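Local coordinates for octaprenyl-diphosphate synthase (Bacteroides thetaiotaomicron, PDB 3RMG), which probably acts as a magnesium-dependent prenyltransferase that joins isopentenyl diphosphate to an allylic diphosphate to build longer polyprenyl diphosphates, at residues A[214-219]-A[239-244]; A[143-148]-A[171-176]; A[208-213]-A[319-324]; A[200-205]-A[299-304]; A[57-62]-A[183-188]. One frame throughout, in Å; residues are numbered along the deposited sequence.

Contact 1: residues A[214-219]-A[239-244]; sequences DDIFDY and TLPALY
Y219 OH is gripped by two bonds from segment 239-244: it donates to T239 OG1 at 2.7 Å and accepts the amide of A242, whose N lies 3.2 Å from OH with an N-H...O angle of 153°. The ring belongs to the turn that follows the DDIFD sequence near the end of helix 193-217, a match to the second aspartate-rich DDxxD motif of trans-prenyltransferases, which in relatives coordinates magnesium. T239 OG1 hands the chain on, donating to a water at 2.9 Å that in turn donates to D215 O at 2.6 Å. Phenol, threonine hydroxyl, water and carbonyl thus form one relay from the first turn of helix 240-249 back to the aspartate-rich helix. T239 OG1 sits between its own backbone N and carbonyl carbon (chi1 67°), while its methyl CG2 turns to the D215 carboxylate and meets CG at 3.6 Å. That carboxylate takes its hydrogen bonds from Y166 and Q211. P241 lies over a face of the Y219 ring in a CH-pi contact, CB 4.1 Å from the centroid, and T239 OG1 lies at the edge, in the ring plane. Helix 268-280 packs on the ring through I275 and T278. A phenylalanine in place of Y219 would probably keep the proline against the ring but leave the A242 amide and the T239 hydroxyl without their shared partner. Farther along P241, CG comes within 4.3 Å of I216 CG1.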
# COMPACT_ATOMS: atom_id res chain seq x y z
N ASP A 214 15.50 17.57 13.23
CA ASP A 214 14.14 17.99 12.98
C ASP A 214 13.34 18.23 14.25
O ASP A 214 12.54 19.16 14.30
CB ASP A 214 13.40 16.95 12.14
CG ASP A 214 13.26 17.36 10.70
OD1 ASP A 214 13.74 18.47 10.35
OD2 ASP A 214 12.67 16.59 9.91
N ASP A 215 13.54 17.39 15.26
CA ASP A 215 12.80 17.53 16.52
C ASP A 215 13.16 18.85 17.21
O ASP A 215 12.31 19.49 17.82
CB ASP A 215 13.10 16.35 17.45
CG ASP A 215 12.46 15.06 16.99
OD1 ASP A 215 11.67 15.09 16.02
OD2 ASP A 215 12.74 14.01 17.60
N ILE A 216 14.41 19.26 17.10
CA ILE A 216 14.86 20.52 17.66
C ILE A 216 14.15 21.71 16.99
O ILE A 216 13.67 22.62 17.66
CB ILE A 216 16.37 20.67 17.54
CG1 ILE A 216 17.07 19.85 18.63
CG2 ILE A 216 16.77 22.14 17.62
CD1 ILE A 216 18.54 19.60 18.38
N PHE A 217 14.08 21.69 15.67
CA PHE A 217 13.39 22.74 14.93
C PHE A 217 12.03 23.08 15.53
O PHE A 217 11.63 24.24 15.54
CB PHE A 217 13.22 22.36 13.46
CG PHE A 217 14.50 22.33 12.69
CD1 PHE A 217 14.62 21.55 11.55
CD2 PHE A 217 15.59 23.09 13.10
CE1 PHE A 217 15.80 21.52 10.83
CE2 PHE A 217 16.77 23.06 12.39
CZ PHE A 217 16.88 22.27 11.25
N ASP A 218 11.31 22.07 16.01
CA ASP A 218 9.96 22.28 16.53
C ASP A 218 9.91 23.23 17.74
O ASP A 218 8.87 23.82 18.03
CB ASP A 218 9.32 20.95 16.91
CG ASP A 218 7.82 21.04 17.00
OD1 ASP A 218 7.26 20.63 18.03
OD2 ASP A 218 7.21 21.53 16.03
N TYR A 219 11.03 23.37 18.43
CA TYR A 219 11.11 24.27 19.57
C TYR A 219 11.38 25.73 19.14
O TYR A 219 11.84 26.54 19.94
CB TYR A 219 12.20 23.79 20.54
CG TYR A 219 11.93 22.43 21.14
CD1 TYR A 219 11.65 22.29 22.49
CD2 TYR A 219 11.97 21.28 20.36
CE1 TYR A 219 11.42 21.05 23.05
CE2 TYR A 219 11.72 20.03 20.91
CZ TYR A 219 11.45 19.92 22.27
OH TYR A 219 11.21 18.69 22.85
N THR A 239 9.95 15.11 22.64
CA THR A 239 11.19 14.76 21.96
C THR A 239 12.41 15.00 22.84
O THR A 239 12.30 15.53 23.94
CB THR A 239 11.35 15.53 20.62
OG1 THR A 239 11.52 16.93 20.88
CG2 THR A 239 10.13 15.31 19.71
N LEU A 240 13.58 14.61 22.34
CA LEU A 240 14.77 14.53 23.18
C LEU A 240 14.96 15.71 24.13
O LEU A 240 15.22 15.52 25.31
CB LEU A 240 16.03 14.33 22.33
CG LEU A 240 17.23 13.85 23.15
CD1 LEU A 240 16.88 12.55 23.86
CD2 LEU A 240 18.49 13.70 22.30
N PRO A 241 14.86 16.94 23.61
CA PRO A 241 15.16 18.10 24.45
C PRO A 241 14.27 18.14 25.71
O PRO A 241 14.77 18.25 26.83
CB PRO A 241 14.88 19.29 23.53
CG PRO A 241 14.91 18.73 22.13
CD PRO A 241 14.41 17.32 22.26
N ALA A 242 12.96 18.06 25.50
CA ALA A 242 12.01 18.02 26.61
C ALA A 242 12.39 16.89 27.56
O ALA A 242 12.67 17.12 28.73
CB ALA A 242 10.58 17.85 26.09
N LEU A 243 12.39 15.67 27.04
CA LEU A 243 12.73 14.51 27.84
C LEU A 243 13.93 14.80 28.70
O LEU A 243 13.97 14.43 29.87
CB LEU A 243 13.01 13.30 26.95
CG LEU A 243 11.82 12.80 26.11
CD1 LEU A 243 12.26 11.69 25.17
CD2 LEU A 243 10.67 12.34 27.02
N TYR A 244 14.92 15.47 28.14
CA TYR A 244 16.13 15.74 28.89
C TYR A 244 15.89 16.66 30.09
O TYR A 244 16.42 16.42 31.18
CB TYR A 244 17.17 16.40 28.00
CG TYR A 244 18.36 16.86 28.79
CD1 TYR A 244 19.26 15.94 29.33
CD2 TYR A 244 18.60 18.20 29.00
CE1 TYR A 244 20.36 16.36 30.06
CE2 TYR A 244 19.69 18.64 29.72
CZ TYR A 244 20.56 17.72 30.25
OH TYR A 244 21.64 18.17 30.97
O HOH W 1 10.19 18.13 18.59

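Contact 2: residues A[143-148]-A[171-176]; sequences QKLAEG and RKKTAA
K144 lays its aliphatic chain against the backbone of K172, with CD 3.4 Å from K172 O, and over the methyl of A176. Its first bonds run extended, CG anti to the backbone N (chi1 177°), and carry CD across to the other segment; the chain then bends at chi3 (-68°), which keeps the ammonium beside A176 CB, 4.1 Å from NZ. No hydrogen bond results: NZ ends 5.4 Å from K172 O, so it is the methylenes that touch the carbonyl. L145 reaches the same carbonyl from the next position on its helix, CD2 standing 3.7 Å from K172 O. The same methyl also rests on K173, 3.9 Å from CA, and touches its CG. K173 then leads away, and its backbone leaves helical geometry, breaking the path between helix 163-172 and helix 174-188. A lysine-threonine pair at such a break is a familiar feature of this family, where in relatives it faces the substrate diphosphate. The T174 hydroxyl is hydrogen-bonded to Q211 of helix 193-217. The contact is light: carbon atoms of K144 and L145, two residues of helix 132-154, lie against the K172 carbonyl at the joint of two consecutive helices. R171 and A175 pack on helix 193-217, while Q143, A146 and E147 of helix 132-154 reach the second subunit, Q143 bonding to T121 of that neighbouring chain.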
# COMPACT_ATOMS: atom_id res chain seq x y z
N GLN A 143 6.29 -3.29 5.84
CA GLN A 143 5.68 -3.90 7.01
C GLN A 143 6.00 -3.10 8.28
O GLN A 143 5.11 -2.55 8.91
CB GLN A 143 6.16 -5.34 7.18
CG GLN A 143 5.36 -6.36 6.44
CD GLN A 143 5.36 -7.69 7.15
OE1 GLN A 143 4.32 -8.33 7.30
NE2 GLN A 143 6.53 -8.10 7.62
N LYS A 144 7.28 -3.04 8.63
CA LYS A 144 7.72 -2.33 9.84
C LYS A 144 7.02 -0.98 10.03
O LYS A 144 6.39 -0.75 11.06
CB LYS A 144 9.24 -2.13 9.86
CG LYS A 144 9.72 -1.32 11.07
CD LYS A 144 11.20 -0.92 10.95
CE LYS A 144 12.12 -2.13 11.05
NZ LYS A 144 13.42 -1.92 10.33
N LEU A 145 7.12 -0.10 9.04
CA LEU A 145 6.49 1.21 9.14
C LEU A 145 4.99 1.11 9.45
O LEU A 145 4.48 1.81 10.33
CB LEU A 145 6.70 2.03 7.87
CG LEU A 145 8.14 2.43 7.51
CD1 LEU A 145 8.17 3.25 6.22
CD2 LEU A 145 8.81 3.20 8.64
N ALA A 146 4.30 0.22 8.75
CA ALA A 146 2.88 0.02 8.97
C ALA A 146 2.62 -0.30 10.44
O ALA A 146 1.64 0.15 11.03
CB ALA A 146 2.35 -1.09 8.08
N GLU A 147 3.38 -1.27 10.91
CA GLU A 147 3.18 -1.82 12.22
C GLU A 147 3.41 -0.91 13.38
O GLU A 147 2.59 -0.81 14.24
CB GLU A 147 4.09 -3.04 12.37
CG GLU A 147 3.77 -3.92 13.54
CD GLU A 147 4.46 -5.28 13.45
OE1 GLU A 147 4.60 -5.82 12.34
OE2 GLU A 147 4.86 -5.82 14.51
N GLY A 148 4.50 -0.21 13.39
CA GLY A 148 4.71 0.63 14.54
C GLY A 148 3.68 1.69 14.62
O GLY A 148 3.05 1.94 15.64
N ARG A 171 14.50 4.70 15.41
CA ARG A 171 15.13 3.60 14.73
C ARG A 171 14.14 2.81 13.92
O ARG A 171 14.47 2.24 12.93
CB ARG A 171 15.92 2.72 15.68
CG ARG A 171 17.25 3.30 16.02
CD ARG A 171 18.14 2.36 16.75
NE ARG A 171 18.01 2.49 18.18
CZ ARG A 171 18.73 3.29 18.95
NH1 ARG A 171 18.44 3.32 20.23
NH2 ARG A 171 19.88 3.78 18.55
N LYS A 172 12.91 2.77 14.39
CA LYS A 172 11.86 2.05 13.70
C LYS A 172 11.18 2.82 12.61
O LYS A 172 10.42 2.27 11.87
CB LYS A 172 10.85 1.53 14.68
CG LYS A 172 11.28 0.26 15.30
CD LYS A 172 10.88 0.19 16.73
CE LYS A 172 11.53 -0.97 17.42
NZ LYS A 172 10.78 -2.20 17.17
N LYS A 173 11.45 4.10 12.51
CA LYS A 173 10.82 4.89 11.48
C LYS A 173 11.74 5.70 10.58
O LYS A 173 12.18 5.23 9.58
CB LYS A 173 9.78 5.78 12.11
CG LYS A 173 8.78 6.37 11.17
CD LYS A 173 7.80 7.20 11.95
CE LYS A 173 7.13 8.25 11.11
NZ LYS A 173 6.86 9.45 11.90
N THR A 174 12.04 6.93 10.95
CA THR A 174 12.87 7.75 10.10
C THR A 174 14.24 7.20 9.85
O THR A 174 14.68 7.20 8.75
CB THR A 174 13.01 9.15 10.65
OG1 THR A 174 11.85 9.86 10.30
CG2 THR A 174 14.14 9.86 10.02
N ALA A 175 14.89 6.72 10.88
CA ALA A 175 16.22 6.15 10.74
C ALA A 175 16.16 4.81 10.03
O ALA A 175 17.13 4.39 9.38
CB ALA A 175 16.89 6.03 12.10
N ALA A 176 15.01 4.13 10.14
CA ALA A 176 14.83 2.86 9.43
C ALA A 176 14.84 3.12 7.94
O ALA A 176 15.39 2.33 7.18
CB ALA A 176 13.55 2.18 9.85

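Contact 3: residues A[208-213]-A[319-324]; sequences ICFQIK and DYVVAR
The F210 ring meets V321 CG1 at a slant, CD1 to CG1 4.1 Å. The two side chains cross at about a right angle, and a second ring, that of F178, approaches F210 with its plane turned by about 40°. V321 CG1 stands anti to its backbone N (chi1 165°), which drives this methyl into the groove beside F210 CA, 4.0 Å away, with C209 CB also beside it, at 4.5 Å. The axes of 208-213 and 319-323 run roughly parallel, 21° apart, with a closest approach of 9.3 Å; the contact joins helix 193-217 to the C-terminal helix 309-323 in the all-helical isoprenoid synthase fold. K213, one turn on from C209, stands just before the aspartate-rich motif of its own helix. Bent at both chi2 and chi3, its chain curls over the end of helix 309-323, with CD 3.1 Å from V322 O. NZ gives a weak hydrogen bond to R324 O at 3.3 Å and has a long, weak ion pair with E325. An ammonium beside the C-terminal carbonyls of a helix is likely to be favoured by the helix dipole. A leucine replacing K213 would probably leave R324 O without this donor and the already poorly ordered R324 freer to move. V322 also packs against I291 and K295 of helix 283-302.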
# COMPACT_ATOMS: atom_id res chain seq x y z
N ILE A 208 19.33 9.01 12.38
CA ILE A 208 19.14 9.48 13.75
C ILE A 208 19.55 10.95 13.94
O ILE A 208 18.82 11.72 14.58
CB ILE A 208 19.86 8.60 14.79
CG1 ILE A 208 19.24 7.20 14.80
CG2 ILE A 208 19.74 9.20 16.18
CD1 ILE A 208 20.00 6.19 15.71
N CYS A 209 20.69 11.36 13.39
CA CYS A 209 21.07 12.79 13.43
C CYS A 209 19.97 13.63 12.77
O CYS A 209 19.55 14.66 13.28
CB CYS A 209 22.38 13.04 12.69
SG CYS A 209 23.82 12.30 13.44
N PHE A 210 19.53 13.18 11.60
CA PHE A 210 18.53 13.89 10.84
C PHE A 210 17.26 14.09 11.65
O PHE A 210 16.73 15.20 11.75
CB PHE A 210 18.24 13.12 9.56
CG PHE A 210 17.43 13.88 8.56
CD1 PHE A 210 18.05 14.69 7.61
CD2 PHE A 210 16.04 13.79 8.55
CE1 PHE A 210 17.30 15.39 6.68
CE2 PHE A 210 15.28 14.49 7.62
CZ PHE A 210 15.91 15.30 6.69
N GLN A 211 16.76 13.00 12.25
CA GLN A 211 15.50 13.05 13.00
C GLN A 211 15.57 13.95 14.23
O GLN A 211 14.65 14.70 14.50
CB GLN A 211 15.07 11.65 13.43
CG GLN A 211 13.67 11.65 14.03
CD GLN A 211 12.69 12.35 13.12
OE1 GLN A 211 12.46 11.92 11.98
NE2 GLN A 211 12.12 13.45 13.59
N ILE A 212 16.66 13.84 14.98
CA ILE A 212 16.87 14.68 16.15
C ILE A 212 16.98 16.15 15.75
O ILE A 212 16.42 17.02 16.41
CB ILE A 212 18.13 14.25 16.91
CG1 ILE A 212 17.91 12.91 17.61
CG2 ILE A 212 18.50 15.28 17.94
CD1 ILE A 212 19.22 12.33 18.23
N LYS A 213 17.70 16.42 14.66
CA LYS A 213 17.76 17.77 14.11
C LYS A 213 16.36 18.34 13.89
O LYS A 213 16.07 19.46 14.30
CB LYS A 213 18.52 17.79 12.78
CG LYS A 213 19.99 18.13 12.92
CD LYS A 213 20.22 19.64 12.95
CE LYS A 213 19.93 20.22 14.32
NZ LYS A 213 20.43 21.62 14.45
N ASP A 319 27.94 16.74 7.65
CA ASP A 319 28.13 18.06 8.25
C ASP A 319 26.96 18.98 7.94
O ASP A 319 26.54 19.78 8.77
CB ASP A 319 29.42 18.71 7.77
CG ASP A 319 30.64 18.19 8.50
OD1 ASP A 319 31.75 18.28 7.94
OD2 ASP A 319 30.50 17.70 9.64
N TYR A 320 26.44 18.87 6.72
CA TYR A 320 25.38 19.74 6.24
C TYR A 320 24.05 19.39 6.91
O TYR A 320 23.26 20.27 7.25
CB TYR A 320 25.27 19.62 4.73
CG TYR A 320 24.53 20.73 4.04
CD1 TYR A 320 25.21 21.83 3.53
CD2 TYR A 320 23.14 20.67 3.88
CE1 TYR A 320 24.53 22.85 2.88
CE2 TYR A 320 22.46 21.68 3.23
CZ TYR A 320 23.15 22.77 2.73
OH TYR A 320 22.47 23.78 2.09
N VAL A 321 23.81 18.09 7.09
CA VAL A 321 22.67 17.65 7.89
C VAL A 321 22.74 18.28 9.28
O VAL A 321 21.92 19.14 9.63
CB VAL A 321 22.64 16.11 8.00
CG1 VAL A 321 21.69 15.66 9.10
CG2 VAL A 321 22.24 15.51 6.67
N VAL A 322 23.73 17.88 10.07
CA VAL A 322 23.94 18.44 11.40
C VAL A 322 23.87 19.97 11.45
O VAL A 322 23.03 20.54 12.16
CB VAL A 322 25.30 17.99 11.98
CG1 VAL A 322 25.62 18.78 13.24
CG2 VAL A 322 25.28 16.50 12.25
N ALA A 323 24.74 20.65 10.71
CA ALA A 323 24.84 22.11 10.74
C ALA A 323 23.55 22.80 10.29
O ALA A 323 23.34 23.98 10.59
CB ALA A 323 26.01 22.59 9.89
N ARG A 324 22.70 22.07 9.58
CA ARG A 324 21.45 22.64 9.08
C ARG A 324 20.64 23.26 10.23
O ARG A 324 20.53 22.68 11.31
CB ARG A 324 20.62 21.56 8.39
CG ARG A 324 19.70 22.09 7.32
CD ARG A 324 18.59 21.11 6.98
NE ARG A 324 17.68 21.67 5.99
CZ ARG A 324 16.84 22.67 6.22
NH1 ARG A 324 16.05 23.11 5.25
NH2 ARG A 324 16.79 23.24 7.42

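Contact 4: residues A[200-205]-A[299-304]; sequences RLLGEY and FDLLAA
L301 points its CD1 methyl end-on at helix 193-217, into a dimple between L201, L202 and Y205, where helix 193-217 of the all-helical isoprenoid synthase fold meets the C-terminal part of helix 283-302. CD1 comes within 3.5 Å of L202 N, close enough to lie against the backbone itself. L201 crosses it obliquely from one flank, its CG 4.0 Å from that methyl, and L202 offers CB at the same distance. Y205, one turn on, brings CD1 of its ring to 4.3 Å from L301 CD1 at an oblique angle. L301 has an off-staggered chi1 of -111°, which may also reflect its crystal contact. L202 is arranged otherwise: with CG anti to the backbone N (chi1 -176°) its CD2 is brought over to L302, and the two side chains meet at about a right angle, methyl against methyl, CD2 to CD2 4.2 Å. L302 also packs on R315 of helix 309-323, and F299 reaches L318 and D319 there, so that helix borders the seam. The side-chain contacts are all apolar, and no hydrogen bond crosses between the segments. L201 CD1 lies 3.7 Å above the plane of the Y205 ring, offset toward its rim. Within 200-205, R200 pairs with E204 one turn later: NH1 meets OE2 at 2.9 Å, nearly in the guanidinium plane but 57° out of the carboxylate plane.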
# COMPACT_ATOMS: atom_id res chain seq x y z
N ARG A 200 24.20 -0.08 6.19
CA ARG A 200 22.99 0.02 7.01
C ARG A 200 23.21 0.81 8.30
O ARG A 200 22.47 1.75 8.61
CB ARG A 200 22.41 -1.37 7.34
CG ARG A 200 20.97 -1.34 7.94
CD ARG A 200 20.75 -2.46 8.98
NE ARG A 200 21.58 -2.22 10.16
CZ ARG A 200 21.23 -1.46 11.20
NH1 ARG A 200 20.02 -0.88 11.22
NH2 ARG A 200 22.06 -1.28 12.22
N LEU A 201 24.23 0.45 9.07
CA LEU A 201 24.58 1.21 10.27
C LEU A 201 24.88 2.69 9.98
O LEU A 201 24.37 3.59 10.66
CB LEU A 201 25.79 0.57 10.94
CG LEU A 201 26.14 1.06 12.33
CD1 LEU A 201 24.91 1.01 13.22
CD2 LEU A 201 27.30 0.23 12.90
N LEU A 202 25.73 2.94 9.00
CA LEU A 202 25.94 4.29 8.50
C LEU A 202 24.62 5.04 8.30
O LEU A 202 24.42 6.12 8.83
CB LEU A 202 26.69 4.26 7.17
CG LEU A 202 27.02 5.65 6.65
CD1 LEU A 202 27.85 6.42 7.69
CD2 LEU A 202 27.76 5.54 5.32
N GLY A 203 23.71 4.46 7.51
CA GLY A 203 22.48 5.17 7.19
C GLY A 203 21.66 5.36 8.44
O GLY A 203 20.96 6.37 8.61
N GLU A 204 21.72 4.38 9.34
CA GLU A 204 20.96 4.51 10.56
C GLU A 204 21.50 5.67 11.38
O GLU A 204 20.73 6.47 11.90
CB GLU A 204 20.96 3.21 11.38
CG GLU A 204 20.31 3.38 12.75
CD GLU A 204 20.14 2.05 13.46
OE1 GLU A 204 20.86 1.80 14.45
OE2 GLU A 204 19.29 1.25 13.00
N TYR A 205 22.83 5.75 11.54
CA TYR A 205 23.38 6.87 12.30
C TYR A 205 22.94 8.19 11.70
O TYR A 205 22.59 9.14 12.41
CB TYR A 205 24.90 6.82 12.36
CG TYR A 205 25.46 5.78 13.30
CD1 TYR A 205 26.73 5.27 13.12
CD2 TYR A 205 24.69 5.28 14.35
CE1 TYR A 205 27.25 4.31 13.99
CE2 TYR A 205 25.20 4.32 15.21
CZ TYR A 205 26.49 3.85 15.03
OH TYR A 205 27.01 2.91 15.88
N PHE A 299 31.34 9.18 11.52
CA PHE A 299 32.67 9.50 11.01
C PHE A 299 33.66 8.38 11.31
O PHE A 299 34.44 7.97 10.45
CB PHE A 299 33.18 10.82 11.62
CG PHE A 299 32.67 12.05 10.91
CD1 PHE A 299 33.28 13.28 11.08
CD2 PHE A 299 31.59 11.97 10.05
CE1 PHE A 299 32.82 14.40 10.42
CE2 PHE A 299 31.13 13.09 9.38
CZ PHE A 299 31.74 14.31 9.57
N ASP A 300 33.61 7.89 12.54
CA ASP A 300 34.44 6.78 12.93
C ASP A 300 34.17 5.56 12.05
O ASP A 300 35.09 4.82 11.72
CB ASP A 300 34.21 6.45 14.41
CG ASP A 300 34.92 7.42 15.33
OD1 ASP A 300 34.69 7.33 16.55
OD2 ASP A 300 35.69 8.28 14.84
N LEU A 301 32.92 5.37 11.64
CA LEU A 301 32.59 4.26 10.75
C LEU A 301 33.27 4.46 9.40
O LEU A 301 33.86 3.53 8.86
CB LEU A 301 31.09 4.13 10.51
CG LEU A 301 30.23 2.98 11.04
CD1 LEU A 301 28.95 3.00 10.24
CD2 LEU A 301 30.87 1.60 10.94
N LEU A 302 33.13 5.67 8.85
CA LEU A 302 33.74 6.02 7.56
C LEU A 302 35.28 5.94 7.54
O LEU A 302 35.87 5.77 6.46
CB LEU A 302 33.32 7.43 7.12
CG LEU A 302 31.88 7.56 6.61
CD1 LEU A 302 31.48 9.00 6.47
CD2 LEU A 302 31.75 6.84 5.29
N ALA A 303 35.92 6.06 8.70
CA ALA A 303 37.38 6.03 8.77
C ALA A 303 37.97 4.66 8.38
O ALA A 303 39.18 4.53 8.24
CB ALA A 303 37.89 6.48 10.16
N ALA A 304 37.12 3.66 8.21
CA ALA A 304 37.59 2.34 7.77
C ALA A 304 37.78 2.31 6.25
O ALA A 304 38.43 1.42 5.72
CB ALA A 304 36.61 1.25 8.20

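Contact 5: residues A[57-62]-A[183-188]; sequences LVARLY and EAAALS
Helices 50-62 and 174-188 approach to 8.0 Å between the axes of these short segments at a signed crossing angle of -35°, and the CA atoms of A59 and A185 come within 5.0 Å. Such closeness depends on small side chains where the backbones meet. A59 CB rests over A185 O at 3.8 Å, while the A185 methyl faces back and is met by V58 CG1 at 3.6 Å. V58 CG1 is anti to the backbone N (chi1 165°), an arrangement that extends this branch across to the alanine. Y62 adds its ring from the following turn, CE2 lying obliquely 4.0 Å from A186 CB, with L61 CB above the centre of one face. S188 turns its hydroxyl back on its own helix, giving a 2.6 Å hydrogen bond from OG to A185 O, and is also bonded to T69. That carbonyl thus has a partner beside the A59 methyl. Nearby, Y62 packs on F198 and E183 on V196 and R200, all on helix 193-217. Close alanine-to-alanine crossing of this kind is a familiar way to pack helices tightly, here in the buried all-alpha bundle of a prenyl synthase.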
# COMPACT_ATOMS: atom_id res chain seq x y z
N LEU A 57 25.56 8.24 -3.16
CA LEU A 57 26.91 8.31 -2.57
C LEU A 57 27.36 6.95 -2.04
O LEU A 57 28.49 6.53 -2.30
CB LEU A 57 27.04 9.40 -1.50
CG LEU A 57 26.92 10.87 -1.94
CD1 LEU A 57 26.84 11.76 -0.75
CD2 LEU A 57 28.06 11.30 -2.84
N VAL A 58 26.50 6.25 -1.29
CA VAL A 58 26.89 4.95 -0.71
C VAL A 58 27.26 3.94 -1.79
O VAL A 58 28.23 3.20 -1.65
CB VAL A 58 25.76 4.34 0.20
CG1 VAL A 58 26.01 2.84 0.48
CG2 VAL A 58 25.68 5.09 1.47
N ALA A 59 26.50 3.90 -2.87
CA ALA A 59 26.79 2.97 -3.95
C ALA A 59 28.15 3.28 -4.56
O ALA A 59 28.95 2.38 -4.86
CB ALA A 59 25.69 2.99 -5.03
N ARG A 60 28.43 4.57 -4.70
CA ARG A 60 29.70 5.02 -5.27
C ARG A 60 30.89 4.71 -4.36
O ARG A 60 32.03 4.69 -4.81
CB ARG A 60 29.65 6.50 -5.67
CG ARG A 60 28.84 6.76 -6.96
CD ARG A 60 29.56 6.28 -8.23
NE ARG A 60 30.85 6.96 -8.37
CZ ARG A 60 30.99 8.19 -8.87
NH1 ARG A 60 29.92 8.87 -9.29
NH2 ARG A 60 32.20 8.74 -8.95
N LEU A 61 30.63 4.43 -3.08
CA LEU A 61 31.71 3.90 -2.24
C LEU A 61 32.24 2.59 -2.81
O LEU A 61 33.41 2.29 -2.68
CB LEU A 61 31.27 3.68 -0.80
CG LEU A 61 31.11 4.90 0.10
CD1 LEU A 61 30.59 4.46 1.46
CD2 LEU A 61 32.45 5.62 0.24
N TYR A 62 31.36 1.82 -3.45
CA TYR A 62 31.71 0.45 -3.86
C TYR A 62 31.89 0.26 -5.36
O TYR A 62 32.66 -0.60 -5.79
CB TYR A 62 30.64 -0.52 -3.36
CG TYR A 62 30.44 -0.42 -1.89
CD1 TYR A 62 31.47 -0.75 -1.01
CD2 TYR A 62 29.24 0.03 -1.36
CE1 TYR A 62 31.30 -0.64 0.35
CE2 TYR A 62 29.06 0.14 -0.00
CZ TYR A 62 30.10 -0.19 0.86
OH TYR A 62 29.92 -0.08 2.22
N GLU A 183 21.52 0.65 2.93
CA GLU A 183 21.58 -0.81 2.75
C GLU A 183 21.26 -1.22 1.33
O GLU A 183 21.97 -2.02 0.71
CB GLU A 183 20.64 -1.52 3.73
CG GLU A 183 20.87 -3.05 3.77
CD GLU A 183 19.95 -3.77 4.74
OE1 GLU A 183 20.16 -4.98 4.94
OE2 GLU A 183 19.04 -3.13 5.32
N ALA A 184 20.16 -0.69 0.81
CA ALA A 184 19.77 -0.93 -0.58
C ALA A 184 20.84 -0.43 -1.55
O ALA A 184 21.11 -1.08 -2.58
CB ALA A 184 18.43 -0.25 -0.88
N ALA A 185 21.46 0.71 -1.24
CA ALA A 185 22.53 1.22 -2.11
C ALA A 185 23.62 0.16 -2.28
O ALA A 185 24.06 -0.08 -3.39
CB ALA A 185 23.11 2.54 -1.58
N ALA A 186 24.05 -0.46 -1.18
CA ALA A 186 25.10 -1.51 -1.20
C ALA A 186 24.66 -2.81 -1.91
O ALA A 186 25.37 -3.33 -2.75
CB ALA A 186 25.61 -1.82 0.23
N LEU A 187 23.51 -3.35 -1.54
CA LEU A 187 22.98 -4.49 -2.27
C LEU A 187 22.93 -4.25 -3.79
O LEU A 187 23.21 -5.16 -4.58
CB LEU A 187 21.58 -4.85 -1.76
CG LEU A 187 21.50 -5.36 -0.33
CD1 LEU A 187 20.06 -5.23 0.20
CD2 LEU A 187 22.03 -6.78 -0.21
N SER A 188 22.61 -3.02 -4.19
CA SER A 188 22.42 -2.71 -5.61
C SER A 188 23.69 -2.82 -6.44
O SER A 188 23.62 -2.97 -7.65
CB SER A 188 21.81 -1.31 -5.79
OG SER A 188 22.80 -0.30 -5.63

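How the contacts relate
Contacts 1, 3 and 4 all draw on helix 193-217: contact 4 lies nearest its start, contact 1 at its aspartate-rich end and contact 3 between them. Contacts 2 and 5 share helix 174-188 instead. Contacts 1 and 5 are buried yet lie on opposite sides of the chain's centre, about 31 Å apart between centres; contacts 3 and 4 are partly buried, and contact 2 is at the surface. Chemistry follows place: contact 1 is a polar relay with a water, contacts 4 and 5 are apolar across their segments, contact 3 mixes valine packing with a weak lysine bond, and contact 2 sets lysine methylenes and a leucine methyl against a backbone carbonyl. A175 packing on I208 joins contacts 2 and 3.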